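PDB 4R4X: pngf-ii from Elizabethkingia meningoseptica, which removes N-linked glycans from glycoproteins as a peptide:N-glycosidase, probably by hydrolysing the bond between the sugar and its asparagine, as PNGase F does. Local coordinates for residues Q20-N28 against L34-K42; N51-V60 against K122-D131. One frame throughout, in Å; residues are numbered along the deposited sequence.

In the fold
Both contacts belong to the N-terminal, strand-rich part of the chain, on the same side of its centre. Going from the N terminus, contact 1 closes first: strand 23-27 turns back through a short loop and pairs with strand 31-36, a beta hairpin that runs on into helix 37-40. The chain then enters strand 48-54, which lies beside strand 31-36, and turns into strand 59-65. Contact 2 closes a much longer excursion, bringing the 122-131 loop back against this second hairpin. The contacts follow in series, about 15 Å apart between centres. They also touch: L34 pairs through its backbone with N51, and T27 OG1 probably hydrogen-bonds to K122 O.

Contact 1 of 2, residues Q20-N28 against L34-K42; sequences QNHIISITN and LFNEKIKNK
I24 and F35 form the hydrogen-bonded pair of an antiparallel beta hairpin, strand 23-27 against strand 31-36, whose far end rolls directly into helix 37-40. The tight part is here: I24 N reaches F35 O at 2.9 Å, and F35 N returns to I24 O. F35 has CG between its backbone N and carbonyl carbon (chi1 65°), which swings the ring over towards I24 and I26, its CD1 edge at I24 O; CE1 meets I24 CG2, and CZ meets I26 CD1 at 3.7 Å. V50 and L162 also pack on this buried ring. On the other face I23 CG2 touches L34 CD1.

Towards the helix the packing gives way to a more exposed, polar end. H22 and E37 run side by side, with E37 OE1 at the imidazole edge, 3.0 Å from H22 CD2, and the two planes steeply inclined; H22 ND1 bonds to Y8 O. E37 N donates to H22 O. K40 stretches past I24 CD1 to a salt bridge with E5. N36 is the N-cap, its OD1 taking I39 N at 2.9 Å. N21 adds a hold from across the hairpin: its OD1 accepts K38 N at 2.9 Å, nearly straight at 166°.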
loop_
_atom_site.group_PDB
_atom_site.type_symbol
_atom_site.label_atom_id
_atom_site.label_comp_id
_atom_site.label_asym_id
_atom_site.label_seq_id
_atom_site.Cartn_x
_atom_site.Cartn_y
_atom_site.Cartn_z
ATOM N N GLN A 20 -9.647 20.209 25.258
ATOM C CA GLN A 20 -8.352 19.608 24.971
ATOM C C GLN A 20 -8.037 18.472 25.955
ATOM O O GLN A 20 -8.628 18.356 27.024
ATOM C CB GLN A 20 -7.253 20.681 24.992
ATOM C CG GLN A 20 -7.203 21.488 26.287
ATOM C CD GLN A 20 -6.077 22.514 26.318
ATOM O OE1 GLN A 20 -6.216 23.635 25.824
ATOM N NE2 GLN A 20 -4.966 22.135 26.925
ATOM N N ASN A 21 -7.081 17.639 25.567
ATOM C CA ASN A 21 -6.588 16.536 26.384
ATOM C C ASN A 21 -5.351 17.041 27.138
ATOM O O ASN A 21 -4.280 17.122 26.558
ATOM C CB ASN A 21 -6.220 15.382 25.451
ATOM C CG ASN A 21 -5.666 14.174 26.171
ATOM O OD1 ASN A 21 -5.736 14.049 27.404
ATOM N ND2 ASN A 21 -5.145 13.239 25.384
ATOM N N HIS A 22 -5.507 17.399 28.407
ATOM C CA HIS A 22 -4.430 18.095 29.135
ATOM C C HIS A 22 -3.234 17.183 29.404
ATOM O O HIS A 22 -3.383 16.047 29.816
ATOM C CB HIS A 22 -4.927 18.656 30.454
ATOM C CG HIS A 22 -6.043 19.643 30.311
ATOM N ND1 HIS A 22 -5.825 20.972 30.029
ATOM C CD2 HIS A 22 -7.388 19.494 30.403
ATOM C CE1 HIS A 22 -6.983 21.603 29.969
ATOM N NE2 HIS A 22 -7.948 20.728 30.187
ATOM N N ILE A 23 -2.046 17.716 29.170
ATOM C CA ILE A 23 -0.815 17.024 29.507
ATOM C C ILE A 23 -0.647 17.001 31.027
ATOM O O ILE A 23 -1.011 17.955 31.725
ATOM C CB ILE A 23 0.390 17.674 28.778
ATOM C CG1 ILE A 23 0.263 17.467 27.262
ATOM C CG2 ILE A 23 1.707 17.083 29.269
ATOM C CD1 ILE A 23 0.953 18.522 26.411
ATOM N N ILE A 24 -0.138 15.888 31.542
ATOM C CA ILE A 24 0.090 15.718 32.973
ATOM C C ILE A 24 1.494 15.174 33.228
ATOM O O ILE A 24 1.910 14.210 32.599
ATOM C CB ILE A 24 -0.947 14.759 33.605
ATOM C CG1 ILE A 24 -2.374 15.233 33.288
ATOM C CG2 ILE A 24 -0.705 14.623 35.115
ATOM C CD1 ILE A 24 -3.485 14.310 33.770
ATOM N N SER A 25 2.201 15.775 34.184
ATOM C CA SER A 25 3.477 15.243 34.658
ATOM C C SER A 25 3.268 14.819 36.097
ATOM O O SER A 25 2.687 15.583 36.894
ATOM C CB SER A 25 4.580 16.300 34.560
ATOM O OG SER A 25 5.822 15.876 35.142
ATOM N N ILE A 26 3.714 13.613 36.432
ATOM C CA ILE A 26 3.744 13.161 37.813
ATOM C C ILE A 26 5.179 12.894 38.198
ATOM O O ILE A 26 5.886 12.141 37.514
ATOM C CB ILE A 26 2.893 11.906 38.025
ATOM C CG1 ILE A 26 1.443 12.206 37.645
ATOM C CG2 ILE A 26 2.990 11.451 39.475
ATOM C CD1 ILE A 26 0.541 10.995 37.666
ATOM N N THR A 27 5.635 13.507 39.286
ATOM C CA THR A 27 7.055 13.503 39.549
ATOM C C THR A 27 7.411 13.524 41.026
ATOM O O THR A 27 6.700 14.119 41.833
ATOM C CB THR A 27 7.704 14.702 38.821
ATOM O OG1 THR A 27 9.123 14.565 38.854
ATOM C CG2 THR A 27 7.300 16.029 39.453
ATOM N N ASN A 28 8.495 12.838 41.358
ATOM C CA ASN A 28 9.145 12.944 42.654
ATOM C C ASN A 28 10.645 12.895 42.401
ATOM O O ASN A 28 11.073 12.832 41.242
ATOM C CB ASN A 28 8.653 11.848 43.634
ATOM C CG ASN A 28 8.800 10.427 43.086
ATOM O OD1 ASN A 28 7.898 9.600 43.175
ATOM N ND2 ASN A 28 9.924 10.145 42.538
ATOM N N LEU A 34 5.330 11.150 32.294
ATOM C CA LEU A 34 4.707 12.147 31.457
ATOM C C LEU A 34 3.654 11.514 30.559
ATOM O O LEU A 34 3.932 10.603 29.759
ATOM C CB LEU A 34 5.763 12.903 30.638
ATOM C CG LEU A 34 5.244 13.863 29.561
ATOM C CD1 LEU A 34 4.392 14.990 30.144
ATOM C CD2 LEU A 34 6.425 14.419 28.768
ATOM N N PHE A 35 2.430 11.974 30.725
ATOM C CA PHE A 35 1.338 11.471 29.935
ATOM C C PHE A 35 0.263 12.549 29.783
ATOM O O PHE A 35 0.591 13.755 29.652
ATOM C CB PHE A 35 0.858 10.065 30.448
ATOM C CG PHE A 35 0.241 10.020 31.850
ATOM C CD1 PHE A 35 0.222 11.101 32.719
ATOM C CD2 PHE A 35 -0.288 8.813 32.306
ATOM C CE1 PHE A 35 -0.342 10.980 33.993
ATOM C CE2 PHE A 35 -0.842 8.681 33.573
ATOM C CZ PHE A 35 -0.886 9.783 34.420
ATOM N N ASN A 36 -0.995 12.140 29.742
ATOM C CA ASN A 36 -2.087 13.074 29.623
ATOM C C ASN A 36 -3.381 12.513 30.230
ATOM O O ASN A 36 -3.412 11.378 30.702
ATOM C CB ASN A 36 -2.271 13.489 28.169
ATOM C CG ASN A 36 -2.691 12.341 27.269
ATOM O OD1 ASN A 36 -3.579 11.542 27.613
ATOM N ND2 ASN A 36 -2.073 12.273 26.079
ATOM N N GLU A 37 -4.424 13.332 30.222
ATOM C CA GLU A 37 -5.726 12.976 30.833
ATOM C C GLU A 37 -6.353 11.706 30.265
ATOM O O GLU A 37 -6.740 10.788 31.014
ATOM C CB GLU A 37 -6.714 14.159 30.717
ATOM C CG GLU A 37 -6.657 15.049 31.950
ATOM C CD GLU A 37 -7.463 16.338 31.840
ATOM O OE1 GLU A 37 -8.130 16.564 30.799
ATOM O OE2 GLU A 37 -7.403 17.120 32.817
ATOM N N LYS A 38 -6.431 11.638 28.944
ATOM C CA LYS A 38 -7.060 10.493 28.294
ATOM C C LYS A 38 -6.326 9.198 28.573
ATOM O O LYS A 38 -6.946 8.172 28.771
ATOM C CB LYS A 38 -7.170 10.711 26.800
ATOM C CG LYS A 38 -8.338 11.586 26.388
ATOM C CD LYS A 38 -8.176 11.994 24.930
ATOM C CE LYS A 38 -9.500 12.142 24.198
ATOM N NZ LYS A 38 -9.342 11.672 22.794
ATOM N N ILE A 39 -4.997 9.248 28.614
ATOM C CA ILE A 39 -4.230 8.080 28.989
ATOM C C ILE A 39 -4.442 7.732 30.470
ATOM O O ILE A 39 -4.612 6.565 30.825
ATOM C CB ILE A 39 -2.734 8.282 28.722
ATOM C CG1 ILE A 39 -2.484 8.428 27.219
ATOM C CG2 ILE A 39 -1.937 7.125 29.313
ATOM C CD1 ILE A 39 -1.054 8.813 26.836
ATOM N N LYS A 40 -4.381 8.728 31.340
ATOM C CA LYS A 40 -4.592 8.484 32.765
ATOM C C LYS A 40 -5.959 7.805 32.979
ATOM O O LYS A 40 -6.077 6.827 33.722
ATOM C CB LYS A 40 -4.554 9.796 33.542
ATOM C CG LYS A 40 -4.564 9.633 35.054
ATOM C CD LYS A 40 -4.435 10.977 35.761
ATOM C CE LYS A 40 -4.850 10.871 37.232
ATOM N NZ LYS A 40 -5.078 12.210 37.830
ATOM N N ASN A 41 -6.964 8.333 32.300
ATOM C CA ASN A 41 -8.338 7.844 32.421
ATOM C C ASN A 41 -8.653 6.571 31.625
ATOM O O ASN A 41 -9.786 6.099 31.665
ATOM C CB ASN A 41 -9.297 8.960 32.026
ATOM C CG ASN A 41 -9.216 10.153 32.966
ATOM O OD1 ASN A 41 -8.854 10.021 34.128
ATOM N ND2 ASN A 41 -9.564 11.315 32.464
ATOM N N LYS A 42 -7.658 6.030 30.913
ATOM C CA LYS A 42 -7.821 4.842 30.065
ATOM C C LYS A 42 -8.858 5.033 28.953
ATOM O O LYS A 42 -9.610 4.109 28.629
ATOM C CB LYS A 42 -8.113 3.612 30.921
ATOM C CG LYS A 42 -6.966 3.330 31.883
ATOM C CD LYS A 42 -7.431 2.847 33.242
ATOM C CE LYS A 42 -6.296 2.924 34.255
ATOM N NZ LYS A 42 -5.044 2.277 33.765
#

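Contact 2 of 2, residues N51-V60 against K122-D131; sequences NEINRKNNEV and KGGPSILGQD. With ZN (zinc ion), chain B.
This is a loop-on-hairpin contact: the irregular 122-131 loop, which leads towards strand 134-140, docks against the antiparallel beta hairpin of strands 48-54 and 59-65, and R55 at the start of the hairpin's turn is the main polar link. Its guanidinium grips Q130 end-on with two nitrogens. NH2 donates to Q130 OE1 at 2.7 Å, nearly in the guanidinium plane, and the two flat groups lie almost coplanar; NH1 reaches Q130 O at 2.8 Å from above the carbonyl plane. The guanidinium is sandwiched between aliphatic groups, with K122 CB over the centre of one face and I53 CG2 towards the rim of the other. Q130 bends at chi2 (-83°), and its NE2 donates to S126 O at 2.8 Å, so both ends of the amide are held and its rotation is fixed.

Beside this polar grip, I127 CD1 packs on V60 CG1 at 3.9 Å; L80 of helix 79-82 adds to the packing on V60 and Q130. I127 also opens the type II turn that ends at Q130. On the opposite strand face from I53, E52 binds the zinc ion through both carboxylate oxygens, with D159 as a further ligand. At the watery end K122 NZ makes a salt bridge with D131 OD1, and one water accepts from R55 NH1 while donating to N58 OD1 and D131 OD1.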
loop_
_atom_site.group_PDB
_atom_site.type_symbol
_atom_site.label_atom_id
_atom_site.label_comp_id
_atom_site.label_asym_id
_atom_site.label_seq_id
_atom_site.Cartn_x
_atom_site.Cartn_y
_atom_site.Cartn_z
ATOM N N ASN A 51 6.085 8.681 28.643
ATOM C CA ASN A 51 7.509 8.779 28.912
ATOM C C ASN A 51 7.780 8.645 30.429
ATOM O O ASN A 51 6.989 9.084 31.247
ATOM C CB ASN A 51 7.977 10.114 28.334
ATOM C CG ASN A 51 9.448 10.359 28.526
ATOM O OD1 ASN A 51 10.259 10.048 27.647
ATOM N ND2 ASN A 51 9.808 10.944 29.653
ATOM N N GLU A 52 8.880 8.003 30.807
ATOM C CA GLU A 52 9.291 7.943 32.204
ATOM C C GLU A 52 10.780 8.173 32.293
ATOM O O GLU A 52 11.544 7.668 31.469
ATOM C CB GLU A 52 8.955 6.603 32.846
ATOM C CG GLU A 52 7.465 6.323 32.951
ATOM C CD GLU A 52 7.126 5.177 33.897
ATOM O OE1 GLU A 52 8.020 4.364 34.210
ATOM O OE2 GLU A 52 5.957 5.085 34.336
ATOM N N ILE A 53 11.185 8.945 33.294
ATOM C CA ILE A 53 12.578 9.271 33.511
ATOM C C ILE A 53 12.972 8.749 34.866
ATOM O O ILE A 53 12.290 9.028 35.836
ATOM C CB ILE A 53 12.810 10.790 33.501
ATOM C CG1 ILE A 53 12.407 11.344 32.137
ATOM C CG2 ILE A 53 14.264 11.094 33.848
ATOM C CD1 ILE A 53 12.679 12.815 31.926
ATOM N N ASN A 54 14.073 8.003 34.901
ATOM C CA ASN A 54 14.685 7.526 36.121
ATOM C C ASN A 54 15.669 8.598 36.547
ATOM O O ASN A 54 16.630 8.860 35.841
ATOM C CB ASN A 54 15.408 6.202 35.857
ATOM C CG ASN A 54 16.104 5.660 37.097
ATOM O OD1 ASN A 54 16.401 6.403 38.035
ATOM N ND2 ASN A 54 16.361 4.360 37.105
ATOM N N ARG A 55 15.389 9.262 37.659
ATOM C CA ARG A 55 16.172 10.436 38.032
ATOM C C ARG A 55 17.537 10.058 38.643
ATOM O O ARG A 55 18.407 10.910 38.757
ATOM C CB ARG A 55 15.377 11.319 38.988
ATOM C CG ARG A 55 14.145 11.962 38.373
ATOM C CD ARG A 55 14.494 12.999 37.303
ATOM N NE ARG A 55 13.290 13.544 36.674
ATOM C CZ ARG A 55 13.305 14.376 35.623
ATOM N NH1 ARG A 55 14.451 14.813 35.099
ATOM N NH2 ARG A 55 12.179 14.835 35.123
ATOM N N LYS A 56 17.725 8.787 38.997
ATOM C CA LYS A 56 19.024 8.307 39.530
ATOM C C LYS A 56 20.102 8.307 38.447
ATOM O O LYS A 56 21.248 8.657 38.698
ATOM C CB LYS A 56 18.896 6.889 40.110
ATOM C CG LYS A 56 18.490 6.779 41.578
ATOM C CD LYS A 56 17.356 7.714 41.998
ATOM C CE LYS A 56 17.899 8.977 42.672
ATOM N NZ LYS A 56 16.950 10.128 42.679
ATOM N N ASN A 57 19.729 7.916 37.236
ATOM C CA ASN A 57 20.694 7.774 36.142
ATOM C C ASN A 57 20.317 8.512 34.847
ATOM O O ASN A 57 20.996 8.393 33.830
ATOM C CB ASN A 57 20.998 6.282 35.879
ATOM C CG ASN A 57 19.774 5.443 35.480
ATOM O OD1 ASN A 57 19.891 4.228 35.350
ATOM N ND2 ASN A 57 18.627 6.051 35.273
ATOM N N ASN A 58 19.246 9.301 34.903
ATOM C CA ASN A 58 18.713 9.962 33.717
ATOM C C ASN A 58 18.401 9.031 32.536
ATOM O O ASN A 58 18.452 9.434 31.397
ATOM C CB ASN A 58 19.595 11.153 33.304
ATOM C CG ASN A 58 19.422 12.348 34.237
ATOM O OD1 ASN A 58 18.558 12.347 35.114
ATOM N ND2 ASN A 58 20.256 13.373 34.059
ATOM N N GLU A 59 18.029 7.792 32.819
ATOM C CA GLU A 59 17.528 6.920 31.771
ATOM C C GLU A 59 16.114 7.375 31.401
ATOM O O GLU A 59 15.231 7.364 32.242
ATOM C CB GLU A 59 17.518 5.454 32.200
ATOM C CG GLU A 59 17.088 4.524 31.070
ATOM C CD GLU A 59 17.604 3.098 31.219
ATOM O OE1 GLU A 59 18.080 2.737 32.314
ATOM O OE2 GLU A 59 17.533 2.329 30.229
ATOM N N VAL A 60 15.946 7.798 30.153
ATOM C CA VAL A 60 14.660 8.195 29.598
ATOM C C VAL A 60 14.059 6.981 28.869
ATOM O O VAL A 60 14.680 6.410 27.948
ATOM C CB VAL A 60 14.830 9.366 28.625
ATOM C CG1 VAL A 60 13.499 9.830 28.046
ATOM C CG2 VAL A 60 15.539 10.525 29.321
ATOM N N LYS A 122 12.000 17.530 39.279
ATOM C CA LYS A 122 12.109 17.969 37.897
ATOM C C LYS A 122 10.921 17.436 37.120
ATOM O O LYS A 122 10.202 16.593 37.612
ATOM C CB LYS A 122 13.417 17.484 37.296
ATOM C CG LYS A 122 14.623 18.140 37.946
ATOM C CD LYS A 122 15.948 17.663 37.381
ATOM C CE LYS A 122 17.082 18.424 38.065
ATOM N NZ LYS A 122 18.400 17.998 37.546
ATOM N N GLY A 123 10.701 17.964 35.923
ATOM C CA GLY A 123 9.543 17.591 35.145
ATOM C C GLY A 123 9.243 18.613 34.082
ATOM O O GLY A 123 9.971 19.596 33.916
ATOM N N GLY A 124 8.138 18.386 33.385
ATOM C CA GLY A 124 7.705 19.294 32.357
ATOM C C GLY A 124 6.704 18.688 31.406
ATOM O O GLY A 124 6.406 17.500 31.471
ATOM N N PRO A 125 6.164 19.520 30.512
ATOM C CA PRO A 125 5.116 19.059 29.583
ATOM C C PRO A 125 5.663 18.402 28.319
ATOM O O PRO A 125 4.878 17.897 27.498
ATOM C CB PRO A 125 4.380 20.368 29.246
ATOM C CG PRO A 125 5.475 21.388 29.283
ATOM C CD PRO A 125 6.359 20.978 30.435
ATOM N N SER A 126 6.989 18.419 28.146
ATOM C CA SER A 126 7.652 17.747 27.023
ATOM C C SER A 126 9.037 17.287 27.490
ATOM O O SER A 126 9.435 17.547 28.612
ATOM C CB SER A 126 7.779 18.684 25.806
ATOM O OG SER A 126 8.773 19.671 26.029
ATOM N N ILE A 127 9.782 16.620 26.634
ATOM C CA ILE A 127 11.155 16.213 27.010
ATOM C C ILE A 127 12.128 17.415 27.241
ATOM O O ILE A 127 13.133 17.291 27.976
ATOM C CB ILE A 127 11.728 15.282 25.929
ATOM C CG1 ILE A 127 12.974 14.530 26.438
ATOM C CG2 ILE A 127 12.019 16.073 24.657
ATOM C CD1 ILE A 127 12.756 13.670 27.662
ATOM N N LEU A 128 11.843 18.562 26.612
ATOM C CA LEU A 128 12.764 19.704 26.661
ATOM C C LEU A 128 12.837 20.340 28.033
ATOM O O LEU A 128 11.817 20.655 28.638
ATOM C CB LEU A 128 12.386 20.769 25.646
ATOM C CG LEU A 128 12.469 20.326 24.189
ATOM C CD1 LEU A 128 12.012 21.450 23.279
ATOM C CD2 LEU A 128 13.865 19.844 23.834
ATOM N N GLY A 129 14.056 20.498 28.535
ATOM C CA GLY A 129 14.290 21.135 29.831
ATOM C C GLY A 129 14.158 20.274 31.068
ATOM O O GLY A 129 14.281 20.795 32.185
ATOM N N GLN A 130 13.923 18.966 30.886
ATOM C CA GLN A 130 13.657 18.048 31.992
ATOM C C GLN A 130 14.813 17.904 32.955
ATOM O O GLN A 130 14.610 17.442 34.061
ATOM C CB GLN A 130 13.379 16.643 31.466
ATOM C CG GLN A 130 12.057 16.491 30.761
ATOM C CD GLN A 130 10.906 16.261 31.698
ATOM O OE1 GLN A 130 11.073 15.852 32.859
ATOM N NE2 GLN A 130 9.712 16.493 31.190
ATOM N N ASP A 131 16.031 18.237 32.541
ATOM C CA ASP A 131 17.116 18.253 33.517
ATOM C C ASP A 131 17.357 19.613 34.170
ATOM O O ASP A 131 18.201 19.697 35.041
ATOM C CB ASP A 131 18.418 17.737 32.926
ATOM C CG ASP A 131 19.354 17.213 33.991
ATOM O OD1 ASP A 131 18.889 16.546 34.948
ATOM O OD2 ASP A 131 20.551 17.504 33.888
HETATM ZN ZN ZN B . 7.078 3.784 36.174
HETATM O O HOH W 1 17.163 14.518 35.774
HETATM O O HOH W 2 20.889 15.398 36.667
#